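Local atomic coordinates of SidF, inhibitor of growth family, member 3 (Legionella pneumophila subsp. pneumophila, PDB entry 4FYE), a protein that probably acts as a phosphoinositide phosphatase, removing a phosphate from the inositol ring of phosphatidylinositol phosphates at the membrane. Residues G653-Q658 with T702-H707; H264-G269 with N642-K647; R182-H187 with M203-G208. The protein carries 1 engineered substitution. All coordinates share one frame; numbering follows the deposited sequence.

Interaction 1 of 3, residues G653-Q658 with T702-H707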
ATOM      1  N   GLY A 653       6.599  -4.307  -0.274  1.00 40.84           N
ATOM      2  CA  GLY A 653       5.185  -3.877  -0.432  1.00 34.24           C
ATOM      3  C   GLY A 653       4.865  -3.410  -1.826  1.00 36.06           C
ATOM      4  O   GLY A 653       3.785  -3.707  -2.371  1.00 42.41           O
ATOM      5  N   GLN A 654       5.796  -2.686  -2.438  1.00 34.73           N
ATOM      6  CA  GLN A 654       5.654  -2.308  -3.856  1.00 34.87           C
ATOM      7  C   GLN A 654       5.523  -3.507  -4.803  1.00 32.72           C
ATOM      8  O   GLN A 654       4.790  -3.443  -5.824  1.00 32.78           O
ATOM      9  CB  GLN A 654       6.898  -1.520  -4.353  1.00 38.40           C
ATOM     10  CG  GLN A 654       6.984  -0.114  -3.807  1.00 41.46           C
ATOM     11  CD  GLN A 654       5.633   0.554  -3.904  1.00 48.88           C
ATOM     12  OE1 GLN A 654       5.160   0.864  -4.982  1.00 48.31           O
ATOM     13  NE2 GLN A 654       4.984   0.723  -2.772  1.00 48.60           N
ATOM     14  N   ARG A 655       6.281  -4.558  -4.527  1.00 28.41           N
ATOM     15  CA  ARG A 655       6.203  -5.723  -5.365  1.00 35.45           C
ATOM     16  C   ARG A 655       4.851  -6.464  -5.164  1.00 38.36           C
ATOM     17  O   ARG A 655       4.291  -7.017  -6.113  1.00 40.98           O
ATOM     18  CB  ARG A 655       7.345  -6.716  -5.128  1.00 41.57           C
ATOM     19  CG  ARG A 655       8.813  -6.287  -5.141  1.00 46.01           C
ATOM     20  CD  ARG A 655       9.491  -5.413  -6.235  1.00 48.39           C
ATOM     21  NE  ARG A 655       9.315  -5.754  -7.588  1.00 48.41           N
ATOM     22  CZ  ARG A 655      10.254  -5.823  -8.558  1.00 54.48           C
ATOM     23  NH1 ARG A 655      11.537  -5.626  -8.366  1.00 44.35           N
ATOM     24  NH2 ARG A 655       9.859  -6.112  -9.809  1.00 46.39           N
ATOM     25  N   LEU A 656       4.326  -6.486  -3.935  1.00 37.27           N
ATOM     26  CA  LEU A 656       3.021  -7.014  -3.753  1.00 35.23           C
ATOM     27  C   LEU A 656       2.027  -6.092  -4.529  1.00 38.28           C
ATOM     28  O   LEU A 656       1.143  -6.615  -5.248  1.00 38.29           O
ATOM     29  CB  LEU A 656       2.687  -7.102  -2.261  1.00 33.47           C
ATOM     30  CG  LEU A 656       1.284  -7.639  -2.033  1.00 36.09           C
ATOM     31  CD1 LEU A 656       1.012  -9.122  -2.470  1.00 32.28           C
ATOM     32  CD2 LEU A 656       1.003  -7.388  -0.585  1.00 35.76           C
ATOM     33  N   ALA A 657       2.163  -4.756  -4.417  1.00 33.45           N
ATOM     34  CA  ALA A 657       1.232  -3.864  -5.161  1.00 34.35           C
ATOM     35  C   ALA A 657       1.287  -4.130  -6.675  1.00 38.47           C
ATOM     36  O   ALA A 657       0.243  -4.076  -7.373  1.00 40.84           O
ATOM     37  CB  ALA A 657       1.480  -2.380  -4.841  1.00 29.22           C
ATOM     38  N   GLN A 658       2.478  -4.497  -7.177  1.00 35.35           N
ATOM     39  CA  GLN A 658       2.677  -4.788  -8.597  1.00 34.31           C
ATOM     40  C   GLN A 658       1.911  -6.053  -8.989  1.00 38.84           C
ATOM     41  O   GLN A 658       1.303  -6.127 -10.054  1.00 41.33           O
ATOM     42  CB  GLN A 658       4.184  -5.031  -8.891  1.00 37.16           C
ATOM     43  CG  GLN A 658       4.463  -5.713 -10.252  1.00 38.34           C
ATOM     44  CD  GLN A 658       5.984  -5.939 -10.651  1.00 42.10           C
ATOM     45  OE1 GLN A 658       6.268  -6.581 -11.696  1.00 52.07           O
ATOM     46  NE2 GLN A 658       6.921  -5.472  -9.855  1.00 33.57           N
ATOM     47  N   THR A 702       7.653   0.896 -13.521  1.00 34.88           N
ATOM     48  CA  THR A 702       7.903   2.306 -13.718  1.00 37.74           C
ATOM     49  C   THR A 702       7.306   3.210 -12.641  1.00 38.65           C
ATOM     50  O   THR A 702       8.006   4.091 -12.143  1.00 39.23           O
ATOM     51  CB  THR A 702       7.833   2.761 -15.215  1.00 37.55           C
ATOM     52  OG1 THR A 702       6.713   3.556 -15.440  1.00 55.40           O
ATOM     53  CG2 THR A 702       7.843   1.622 -16.144  1.00 35.15           C
ATOM     54  N   ILE A 703       6.076   2.923 -12.197  1.00 39.10           N
ATOM     55  CA  ILE A 703       5.451   3.642 -11.071  1.00 34.63           C
ATOM     56  C   ILE A 703       6.251   3.412  -9.782  1.00 40.06           C
ATOM     57  O   ILE A 703       6.345   4.335  -8.985  1.00 37.94           O
ATOM     58  CB  ILE A 703       3.929   3.291 -10.902  1.00 38.10           C
ATOM     59  CG1 ILE A 703       3.170   4.374 -10.132  1.00 39.37           C
ATOM     60  CG2 ILE A 703       3.677   1.939 -10.202  1.00 34.70           C
ATOM     61  CD1 ILE A 703       2.895   5.590 -10.961  1.00 37.29           C
ATOM     62  N   GLN A 704       6.868   2.216  -9.609  1.00 36.42           N
ATOM     63  CA  GLN A 704       7.674   1.923  -8.454  1.00 35.30           C
ATOM     64  C   GLN A 704       8.915   2.802  -8.441  1.00 38.66           C
ATOM     65  O   GLN A 704       9.284   3.300  -7.407  1.00 36.62           O
ATOM     66  CB  GLN A 704       8.111   0.431  -8.408  1.00 35.34           C
ATOM     67  CG  GLN A 704       6.933  -0.505  -8.299  1.00 37.76           C
ATOM     68  CD  GLN A 704       7.359  -1.953  -8.336  1.00 45.68           C
ATOM     69  OE1 GLN A 704       6.789  -2.754  -9.097  1.00 46.48           O
ATOM     70  NE2 GLN A 704       8.368  -2.306  -7.524  1.00 47.47           N
ATOM     71  N   ALA A 705       9.540   3.032  -9.587  1.00 36.92           N
ATOM     72  CA  ALA A 705      10.756   3.811  -9.526  1.00 35.86           C
ATOM     73  C   ALA A 705      10.424   5.277  -9.249  1.00 37.33           C
ATOM     74  O   ALA A 705      11.187   5.985  -8.551  1.00 39.76           O
ATOM     75  CB  ALA A 705      11.596   3.641 -10.773  1.00 31.28           C
ATOM     76  N   LEU A 706       9.261   5.706  -9.731  1.00 36.88           N
ATOM     77  CA  LEU A 706       8.770   7.077  -9.461  1.00 41.49           C
ATOM     78  C   LEU A 706       8.452   7.299  -7.998  1.00 42.17           C
ATOM     79  O   LEU A 706       8.873   8.277  -7.425  1.00 42.61           O
ATOM     80  CB  LEU A 706       7.462   7.297 -10.214  1.00 38.41           C
ATOM     81  CG  LEU A 706       7.563   8.009 -11.533  1.00 40.77           C
ATOM     82  CD1 LEU A 706       6.203   8.620 -11.854  1.00 39.94           C
ATOM     83  CD2 LEU A 706       8.577   9.157 -11.358  1.00 43.93           C
ATOM     84  N   HIS A 707       7.671   6.360  -7.429  1.00 39.80           N
ATOM     85  CA  HIS A 707       7.307   6.339  -6.021  1.00 39.88           C
ATOM     86  C   HIS A 707       8.565   6.353  -5.202  1.00 42.51           C
ATOM     87  O   HIS A 707       8.663   7.184  -4.322  1.00 41.12           O
ATOM     88  CB  HIS A 707       6.369   5.165  -5.728  1.00 41.87           C
ATOM     89  CG  HIS A 707       6.367   4.698  -4.299  1.00 47.68           C
ATOM     90  ND1 HIS A 707       5.420   5.083  -3.415  1.00 54.91           N
ATOM     91  CD2 HIS A 707       7.240   3.858  -3.605  1.00 53.48           C
ATOM     92  CE1 HIS A 707       5.687   4.541  -2.205  1.00 60.58           C
ATOM     93  NE2 HIS A 707       6.805   3.798  -2.315  1.00 59.24           N
TER
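The side-chain amide of Gln654 lies flat over one face of the His707 ring, the two planes only 13° apart and the overlap offset toward the rim. Gln654 NE2 sits 3.6 Å from His707 NE2, and Gln654 CD is 3.7 Å from His707 CD2. The bend of the Gln654 chain at its second torsion (chi2 -45°) turns the amide flat against the imidazole. Next to this stack Gln704 reaches across in the other direction. Its chain, extended beyond CG, slides past Gln654, with Gln704 CG 4.1 Å from Gln654 CB, and its amide end lands among Arg655, Gln658 and the backbone of Gln654, where Gln704 CD lies 3.9 Å from Gln654 O. One end of the Gln704 amide lies over a face of the Arg655 guanidinium, the planes steeply inclined, and the side chains of Gln658 and Gln704 cross at about a right angle. Segments 653-658, of helix 652-668, and 702-707, of helix 701-712, run roughly antiparallel (149°), their axes 10.5 Å apart at closest, a gap bridged by long polar side chains rather than by interlocking small residues. A second shell fixes the bridging groups. Gln654 OE1 is hydrogen-bonded to Tyr204 OH and Gln654 NE2 to the carbonyl of Asn649, which together set the rotation of the stacked amide; Tyr204 also meets the His707 ring at a steep angle. Arg655 leaves its helix pointing away and doubles back through two bends, its NH2 forming a salt bridge with Asp729 while Phe727 makes a cation-pi contact with it. At the start of helix 652-668, Gly653 N is hydrogen-bonded to the engineered Ser646, tying this helix to the loop before it.

Interaction 2 of 3, residues H264-G269 with N642-K647. Engineered in segment 642-647: Ser646 (natural residue Cys). With PO4 (phosphate ion), chain B.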
ATOM      1  N   HIS A 264      -9.075  -0.853 -10.239  1.00 38.53           N
ATOM      2  CA  HIS A 264      -8.492  -1.112  -8.922  1.00 37.07           C
ATOM      3  C   HIS A 264      -8.369   0.160  -8.132  1.00 38.41           C
ATOM      4  O   HIS A 264      -7.941   1.226  -8.645  1.00 40.57           O
ATOM      5  CB  HIS A 264      -7.134  -1.784  -9.054  1.00 38.42           C
ATOM      6  CG  HIS A 264      -6.463  -2.081  -7.732  1.00 39.84           C
ATOM      7  ND1 HIS A 264      -6.844  -3.098  -6.942  1.00 40.90           N
ATOM      8  CD2 HIS A 264      -5.393  -1.479  -7.100  1.00 39.46           C
ATOM      9  CE1 HIS A 264      -6.087  -3.146  -5.849  1.00 37.86           C
ATOM     10  NE2 HIS A 264      -5.186  -2.153  -5.940  1.00 43.80           N
ATOM     11  N   ASP A 265      -8.670   0.030  -6.850  1.00 39.22           N
ATOM     12  CA  ASP A 265      -8.691   1.124  -5.920  1.00 38.21           C
ATOM     13  C   ASP A 265      -8.329   0.583  -4.494  1.00 37.75           C
ATOM     14  O   ASP A 265      -9.142  -0.106  -3.856  1.00 34.92           O
ATOM     15  CB  ASP A 265     -10.083   1.747  -5.956  1.00 37.14           C
ATOM     16  CG  ASP A 265     -10.217   2.928  -4.968  1.00 41.89           C
ATOM     17  OD1 ASP A 265      -9.406   3.008  -3.981  1.00 39.13           O
ATOM     18  OD2 ASP A 265     -11.100   3.796  -5.204  1.00 45.11           O
ATOM     19  N   SER A 266      -7.108   0.848  -4.027  1.00 36.73           N
ATOM     20  CA  SER A 266      -6.663   0.360  -2.745  1.00 34.33           C
ATOM     21  C   SER A 266      -5.569   1.265  -2.241  1.00 38.10           C
ATOM     22  O   SER A 266      -5.401   2.404  -2.758  1.00 34.33           O
ATOM     23  CB  SER A 266      -6.189  -1.089  -2.842  1.00 37.72           C
ATOM     24  OG  SER A 266      -4.935  -1.256  -3.494  1.00 41.36           O
ATOM     25  N   PHE A 267      -4.822   0.794  -1.242  1.00 38.60           N
ATOM     26  CA  PHE A 267      -3.791   1.636  -0.650  1.00 39.18           C
ATOM     27  C   PHE A 267      -2.413   1.059  -0.824  1.00 39.81           C
ATOM     28  O   PHE A 267      -2.163  -0.144  -0.614  1.00 44.59           O
ATOM     29  CB  PHE A 267      -4.038   1.863   0.869  1.00 40.15           C
ATOM     30  CG  PHE A 267      -5.121   2.846   1.172  1.00 41.56           C
ATOM     31  CD1 PHE A 267      -4.922   4.223   0.943  1.00 39.13           C
ATOM     32  CD2 PHE A 267      -6.357   2.408   1.700  1.00 39.73           C
ATOM     33  CE1 PHE A 267      -5.920   5.155   1.198  1.00 37.41           C
ATOM     34  CE2 PHE A 267      -7.366   3.330   1.985  1.00 39.52           C
ATOM     35  CZ  PHE A 267      -7.169   4.704   1.686  1.00 42.54           C
ATOM     36  N   SER A 268      -1.478   1.926  -1.156  1.00 40.48           N
ATOM     37  CA  SER A 268      -0.089   1.533  -1.002  1.00 39.17           C
ATOM     38  C   SER A 268       0.351   2.107   0.322  1.00 38.78           C
ATOM     39  O   SER A 268       0.272   3.339   0.550  1.00 37.95           O
ATOM     40  CB  SER A 268       0.780   2.059  -2.159  1.00 41.97           C
ATOM     41  OG  SER A 268       2.116   2.275  -1.765  1.00 54.29           O
ATOM     42  N   GLY A 269       0.811   1.242   1.208  1.00 41.41           N
ATOM     43  CA  GLY A 269       1.058   1.630   2.575  1.00 43.03           C
ATOM     44  C   GLY A 269      -0.199   1.434   3.390  1.00 46.96           C
ATOM     45  O   GLY A 269      -1.146   0.824   2.934  1.00 49.14           O
ATOM     46  N   ASN A 642      -7.943  -2.366   0.996  1.00 41.68           N
ATOM     47  CA  ASN A 642      -6.705  -3.167   1.163  1.00 41.81           C
ATOM     48  C   ASN A 642      -5.420  -2.300   1.390  1.00 40.66           C
ATOM     49  O   ASN A 642      -4.995  -1.530   0.493  1.00 40.78           O
ATOM     50  CB  ASN A 642      -6.550  -4.181   0.002  1.00 43.53           C
ATOM     51  CG  ASN A 642      -5.138  -4.800  -0.071  1.00 46.00           C
ATOM     52  OD1 ASN A 642      -4.383  -4.512  -1.009  1.00 48.41           O
ATOM     53  ND2 ASN A 642      -4.751  -5.574   0.941  1.00 42.85           N
ATOM     54  N   THR A 643      -4.860  -2.375   2.601  1.00 39.71           N
ATOM     55  CA  THR A 643      -3.545  -1.755   2.955  1.00 36.66           C
ATOM     56  C   THR A 643      -2.443  -2.859   2.898  1.00 40.42           C
ATOM     57  O   THR A 643      -2.716  -4.035   3.128  1.00 40.66           O
ATOM     58  CB  THR A 643      -3.558  -1.185   4.391  1.00 36.80           C
ATOM     59  OG1 THR A 643      -3.922  -2.250   5.326  1.00 38.41           O
ATOM     60  CG2 THR A 643      -4.649  -0.062   4.548  1.00 37.14           C
ATOM     61  N   LYS A 644      -1.198  -2.466   2.635  1.00 40.18           N
ATOM     62  CA  LYS A 644      -0.130  -3.375   2.309  1.00 46.23           C
ATOM     63  C   LYS A 644       1.232  -2.685   2.473  1.00 48.56           C
ATOM     64  O   LYS A 644       1.383  -1.456   2.301  1.00 43.65           O
ATOM     65  CB  LYS A 644      -0.270  -4.009   0.902  1.00 41.45           C
ATOM     66  CG  LYS A 644      -0.600  -3.032  -0.159  1.00 35.54           C
ATOM     67  CD  LYS A 644      -0.989  -3.787  -1.433  1.00 41.36           C
ATOM     68  CE  LYS A 644      -1.702  -2.887  -2.436  1.00 39.93           C
ATOM     69  NZ  LYS A 644      -3.026  -2.517  -1.828  1.00 40.76           N
ATOM     70  N   GLY A 645       2.216  -3.506   2.856  1.00 53.07           N
ATOM     71  CA  GLY A 645       3.305  -2.966   3.628  1.00 61.07           C
ATOM     72  C   GLY A 645       4.394  -3.912   4.146  1.00 71.03           C
ATOM     73  O   GLY A 645       4.254  -5.164   4.427  1.00 42.37           O
ATOM     74  N   SER A 646       5.497  -3.214   4.332  1.00 69.51           N
ATOM     75  CA  SER A 646       6.758  -3.769   4.652  1.00 62.53           C
ATOM     76  C   SER A 646       7.191  -2.610   5.558  1.00 67.58           C
ATOM     77  O   SER A 646       6.324  -1.798   5.930  1.00 59.60           O
ATOM     78  CB  SER A 646       7.552  -3.932   3.335  1.00 54.29           C
ATOM     79  OG  SER A 646       7.551  -2.788   2.394  1.00 43.39           O
ATOM     80  N   LYS A 647       8.482  -2.512   5.901  1.00 76.81           N
ATOM     81  CA  LYS A 647       8.932  -1.505   6.888  1.00 79.51           C
ATOM     82  C   LYS A 647       8.690  -0.097   6.362  1.00 72.44           C
ATOM     83  O   LYS A 647       7.841   0.599   6.892  1.00 67.17           O
ATOM     84  CB  LYS A 647      10.391  -1.725   7.355  1.00 83.10           C
ATOM     85  CG  LYS A 647      10.819  -0.797   8.486  1.00 83.20           C
ATOM     86  CD  LYS A 647      12.080  -1.274   9.192  1.00 94.51           C
ATOM     87  CE  LYS A 647      11.903  -1.106  10.712  1.00 96.64           C
ATOM     88  NZ  LYS A 647      13.129  -0.952  11.560  1.00 83.77           N
TER
HETATM   89  P   PO4 B 801      10.873  -3.061   2.718  1.00 62.81           P
HETATM   90  O1  PO4 B 801      10.766  -4.417   2.010  1.00 58.13           O
HETATM   91  O2  PO4 B 801      10.533  -3.202   4.197  1.00 83.68           O
HETATM   92  O3  PO4 B 801      12.264  -2.411   2.681  1.00 66.41           O
HETATM   93  O4  PO4 B 801       9.886  -2.071   2.070  1.00 78.06           O
HETATM   94  O   HOH W   1      -9.183  -1.748  -1.543  1.00 42.44           O
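Lys644 and Ser266 meet head-on: the lysine chain passes the carbonyl oxygen of Phe267 and ends with NZ 2.8 Å from Ser266 OG. Its last torsion (chi4 -67°) kinks the ammonium inward, so that NZ also donates to Phe267 O at 2.8 Å, approaching from above the carbonyl plane and not along a lone pair. A third acceptor is Asn642 OD1, on the lysine's own strand, again met from above its plane. Ser266 OG is shared in turn with His264 NE2 at 2.6 Å, where either may be the donor. Phe267 is turned the other way: its ring presents an edge to the carbonyl of Asn642 and crosses Thr643 obliquely, Phe267 CD2 to Thr643 CG2 4.1 Å. Thr643 CB packs on Gly269 O, while its hydroxyl binds Glu356. Along the backbone, Phe267 N donates to Asn642 O (2.9 Å, 154° at the hydrogen), a water joins Asp265 O to Asn642 N, and Gly269 pairs with Lys644 through two weak bonds in a single antiparallel bridge. The contact joins edge strands of two sheets, 260-268 and 641-645, whose segments run at 38° to each other. Strand 641-645 leads into Ser646, an engineered replacement for cysteine, and Arg652 follows six residues later, the spacing of the CX5R signature of cysteine-based phosphatases. A phosphate ion, probably from the crystallisation liquor, lies there: Lys647 N donates to its O2 at 2.8 Å, and Ser646 OG, Asp651 N and Arg652 NE also bind it, consistent with a P-loop. Three neutral oxygens round the buried amine would be expected to stabilise its charge, though nearby His264, if protonated, would oppose this; through Ser266 OG and Phe267 O, NZ also ties strand 641-645 to strand 260-268.

Interaction 3 of 3, residues R182-H187 with M203-G208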
ATOM      1  N   ARG A 182       3.791  16.147  -1.301  1.00 65.19           N
ATOM      2  CA  ARG A 182       3.927  14.972  -2.163  1.00 58.34           C
ATOM      3  C   ARG A 182       3.126  15.123  -3.469  1.00 51.20           C
ATOM      4  O   ARG A 182       1.960  15.534  -3.487  1.00 47.51           O
ATOM      5  CB  ARG A 182       3.545  13.677  -1.437  1.00 68.30           C
ATOM      6  CG  ARG A 182       4.166  13.462  -0.059  1.00 71.58           C
ATOM      7  CD  ARG A 182       3.137  13.666   1.046  1.00 76.91           C
ATOM      8  NE  ARG A 182       2.377  12.452   1.423  1.00 93.90           N
ATOM      9  CZ  ARG A 182       2.559  11.197   0.968  1.00 76.69           C
ATOM     10  NH1 ARG A 182       3.495  10.896   0.068  1.00 78.09           N
ATOM     11  NH2 ARG A 182       1.770  10.232   1.409  1.00 66.51           N
ATOM     12  N   ASP A 183       3.781  14.771  -4.556  1.00 44.72           N
ATOM     13  CA  ASP A 183       3.229  14.858  -5.859  1.00 46.90           C
ATOM     14  C   ASP A 183       2.332  13.629  -6.158  1.00 45.62           C
ATOM     15  O   ASP A 183       2.543  12.509  -5.663  1.00 45.45           O
ATOM     16  CB  ASP A 183       4.398  14.905  -6.847  1.00 45.11           C
ATOM     17  CG  ASP A 183       5.227  16.162  -6.741  1.00 52.35           C
ATOM     18  OD1 ASP A 183       4.753  17.199  -6.202  1.00 60.04           O
ATOM     19  OD2 ASP A 183       6.393  16.121  -7.228  1.00 69.75           O
ATOM     20  N   THR A 184       1.356  13.816  -7.003  1.00 39.34           N
ATOM     21  CA  THR A 184       0.638  12.677  -7.510  1.00 43.11           C
ATOM     22  C   THR A 184       1.475  12.004  -8.604  1.00 43.08           C
ATOM     23  O   THR A 184       2.091  12.687  -9.408  1.00 43.94           O
ATOM     24  CB  THR A 184      -0.701  13.145  -8.095  1.00 41.36           C
ATOM     25  OG1 THR A 184      -1.580  13.471  -7.017  1.00 43.88           O
ATOM     26  CG2 THR A 184      -1.311  12.035  -8.791  1.00 38.77           C
ATOM     27  N   LEU A 185       1.490  10.684  -8.650  1.00 40.00           N
ATOM     28  CA  LEU A 185       2.296  10.066  -9.644  1.00 39.88           C
ATOM     29  C   LEU A 185       1.482   9.195 -10.580  1.00 44.98           C
ATOM     30  O   LEU A 185       0.681   8.340 -10.126  1.00 42.64           O
ATOM     31  CB  LEU A 185       3.347   9.208  -8.974  1.00 38.92           C
ATOM     32  CG  LEU A 185       3.995   9.831  -7.757  1.00 40.25           C
ATOM     33  CD1 LEU A 185       4.696   8.648  -7.097  1.00 36.99           C
ATOM     34  CD2 LEU A 185       5.000  10.935  -8.164  1.00 36.61           C
ATOM     35  N   ILE A 186       1.728   9.384 -11.889  1.00 42.40           N
ATOM     36  CA  ILE A 186       0.955   8.727 -12.934  1.00 39.38           C
ATOM     37  C   ILE A 186       1.810   8.021 -13.985  1.00 37.72           C
ATOM     38  O   ILE A 186       2.764   8.582 -14.530  1.00 36.84           O
ATOM     39  CB  ILE A 186       0.029   9.730 -13.645  1.00 43.28           C
ATOM     40  CG1 ILE A 186      -0.843  10.439 -12.632  1.00 42.87           C
ATOM     41  CG2 ILE A 186      -0.956   9.001 -14.580  1.00 41.07           C
ATOM     42  CD1 ILE A 186      -1.886  11.328 -13.291  1.00 45.76           C
ATOM     43  N   HIS A 187       1.468   6.780 -14.276  1.00 38.39           N
ATOM     44  CA  HIS A 187       2.002   6.106 -15.451  1.00 38.20           C
ATOM     45  C   HIS A 187       0.920   5.709 -16.397  1.00 43.21           C
ATOM     46  O   HIS A 187       0.041   4.888 -16.016  1.00 41.67           O
ATOM     47  CB  HIS A 187       2.724   4.873 -15.032  1.00 36.64           C
ATOM     48  CG  HIS A 187       3.405   4.146 -16.158  1.00 38.44           C
ATOM     49  ND1 HIS A 187       3.756   2.876 -16.060  1.00 37.98           N
ATOM     50  CD2 HIS A 187       3.705   4.534 -17.449  1.00 39.89           C
ATOM     51  CE1 HIS A 187       4.349   2.470 -17.175  1.00 37.23           C
ATOM     52  NE2 HIS A 187       4.277   3.483 -18.050  1.00 44.21           N
ATOM     53  N   MET A 203      -1.922   5.217 -10.895  1.00 41.21           N
ATOM     54  CA  MET A 203      -1.451   6.382 -10.192  1.00 40.36           C
ATOM     55  C   MET A 203      -1.379   6.164  -8.685  1.00 39.18           C
ATOM     56  O   MET A 203      -1.959   5.240  -8.186  1.00 40.83           O
ATOM     57  CB  MET A 203      -2.310   7.575 -10.520  1.00 46.82           C
ATOM     58  CG  MET A 203      -3.793   7.311 -10.487  1.00 41.88           C
ATOM     59  SD  MET A 203      -4.641   8.922 -10.704  1.00 48.74           S
ATOM     60  CE  MET A 203      -4.822   9.132 -12.485  1.00 37.46           C
ATOM     61  N   TYR A 204      -0.554   6.953  -8.012  1.00 39.76           N
ATOM     62  CA  TYR A 204      -0.365   6.965  -6.599  1.00 37.78           C
ATOM     63  C   TYR A 204      -0.711   8.389  -6.273  1.00 38.79           C
ATOM     64  O   TYR A 204      -0.092   9.348  -6.826  1.00 40.40           O
ATOM     65  CB  TYR A 204       1.099   6.618  -6.177  1.00 43.47           C
ATOM     66  CG  TYR A 204       1.501   5.116  -6.196  1.00 45.98           C
ATOM     67  CD1 TYR A 204       0.738   4.160  -6.823  1.00 48.73           C
ATOM     68  CD2 TYR A 204       2.661   4.691  -5.606  1.00 52.80           C
ATOM     69  CE1 TYR A 204       1.096   2.816  -6.824  1.00 53.39           C
ATOM     70  CE2 TYR A 204       3.065   3.348  -5.638  1.00 47.78           C
ATOM     71  CZ  TYR A 204       2.287   2.412  -6.229  1.00 50.99           C
ATOM     72  OH  TYR A 204       2.702   1.083  -6.247  1.00 45.85           O
ATOM     73  N   ILE A 205      -1.784   8.532  -5.473  1.00 37.08           N
ATOM     74  CA  ILE A 205      -2.210   9.801  -5.005  1.00 36.23           C
ATOM     75  C   ILE A 205      -1.902   9.798  -3.529  1.00 38.54           C
ATOM     76  O   ILE A 205      -2.330   8.930  -2.812  1.00 41.55           O
ATOM     77  CB  ILE A 205      -3.691  10.013  -5.223  1.00 38.25           C
ATOM     78  CG1 ILE A 205      -4.064   9.889  -6.699  1.00 35.38           C
ATOM     79  CG2 ILE A 205      -4.108  11.409  -4.732  1.00 40.44           C
ATOM     80  CD1 ILE A 205      -5.575   9.645  -6.835  1.00 34.11           C
ATOM     81  N   PRO A 206      -1.105  10.743  -3.081  1.00 43.17           N
ATOM     82  CA  PRO A 206      -0.721  10.754  -1.673  1.00 42.14           C
ATOM     83  C   PRO A 206      -1.961  11.012  -0.831  1.00 47.01           C
ATOM     84  O   PRO A 206      -2.747  11.911  -1.102  1.00 47.54           O
ATOM     85  CB  PRO A 206       0.141  11.990  -1.552  1.00 44.52           C
ATOM     86  CG  PRO A 206       0.393  12.487  -2.936  1.00 44.40           C
ATOM     87  CD  PRO A 206      -0.703  11.974  -3.800  1.00 47.33           C
ATOM     88  N   CYS A 207      -2.113  10.288   0.241  1.00 49.52           N
ATOM     89  CA  CYS A 207      -3.204  10.622   1.076  1.00 56.14           C
ATOM     90  C   CYS A 207      -2.725  10.615   2.478  1.00 58.07           C
ATOM     91  O   CYS A 207      -1.576  10.280   2.744  1.00 63.12           O
ATOM     92  CB  CYS A 207      -4.303   9.572   0.910  1.00 55.58           C
ATOM     93  SG  CYS A 207      -3.648   7.958   1.271  1.00 60.42           S
ATOM     94  N   GLY A 208      -3.656  10.924   3.366  1.00 65.53           N
ATOM     95  CA  GLY A 208      -3.422  10.902   4.783  1.00 65.88           C
ATOM     96  C   GLY A 208      -3.417  12.334   5.253  1.00 65.15           C
ATOM     97  O   GLY A 208      -2.985  13.239   4.529  1.00 63.73           O
TER
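Leu185 and Tyr204 form a hydrogen-bonded pair in the antiparallel hairpin. Leu185 N donates to Tyr204 O at 2.8 Å, almost straight (173° at the hydrogen) and in the carbonyl plane; the return bond from Tyr204 N to Leu185 O is also present, though the position of that oxygen is less sure. Tyr204 O receives a further CA-H...O contact from Thr184 CA at 3.5 Å, so the one carbonyl serves two neighbouring residues of the opposite strand. Apolar packing divides between the two faces. On one, Leu185 CD1 approaches Tyr204 CB at 4.2 Å, before the tyrosine ring leads off from the contact. On the other, the non-hydrogen-bonded pair Ile186 and Met203 lie side by side and point the same way, Ile186 CD1 against Met203 CE at 3.8 Å; Thr184 and Ile205 are aligned likewise. Before the start of strand 184-189, at Arg182, the contact is made by a cation and a proline ring. Bends at its second and third torsions (107° and 89°) curl the arginine chain round, so that the guanidinium lies flat over Pro206, with Arg182 CZ 3.6 Å from Pro206 CB and the methylene near the middle of the flat group. Cys207 O sits at the edge of the same guanidinium. The proline ring is clasped from the backbone too, its CG 3.5 Å from Arg182 O; the side chains of Thr184 and Pro206 cross at about a right angle, with Pro206 CD near Thr184 OG1. These strands, 184-189 and 199-206, are the middle pair of a six-stranded mixed sheet, flanked by strands 50-55 and 247-254. Leu185 touches Leu706 and His707 of helix 701-712, the Tyr204 ring extends toward helix 652-668, and Ile186 and Met203 meet Leu17 in a loop.

Overall arrangement
The three contacts cluster near the heart of the chain, centres about 11 Å apart for interactions 1 and 2, 12 Å for 1 and 3, and 13 Å for 2 and 3. In sequence, interaction 3 closes first, then interaction 2, then interaction 1. Interactions 3 and 2 share the six-stranded sheet, in its middle and at its 260-268 edge, and touch through Phe267 and Cys207. Strand 641-645 belongs to the four-stranded sheet and runs on through the phosphate-binding loop into helix 652-668. Strand and helix flank that loop, probably the active site, while interaction 1 and the Gln654-Tyr204 bond tie the helix to its partner and to the six-stranded sheet.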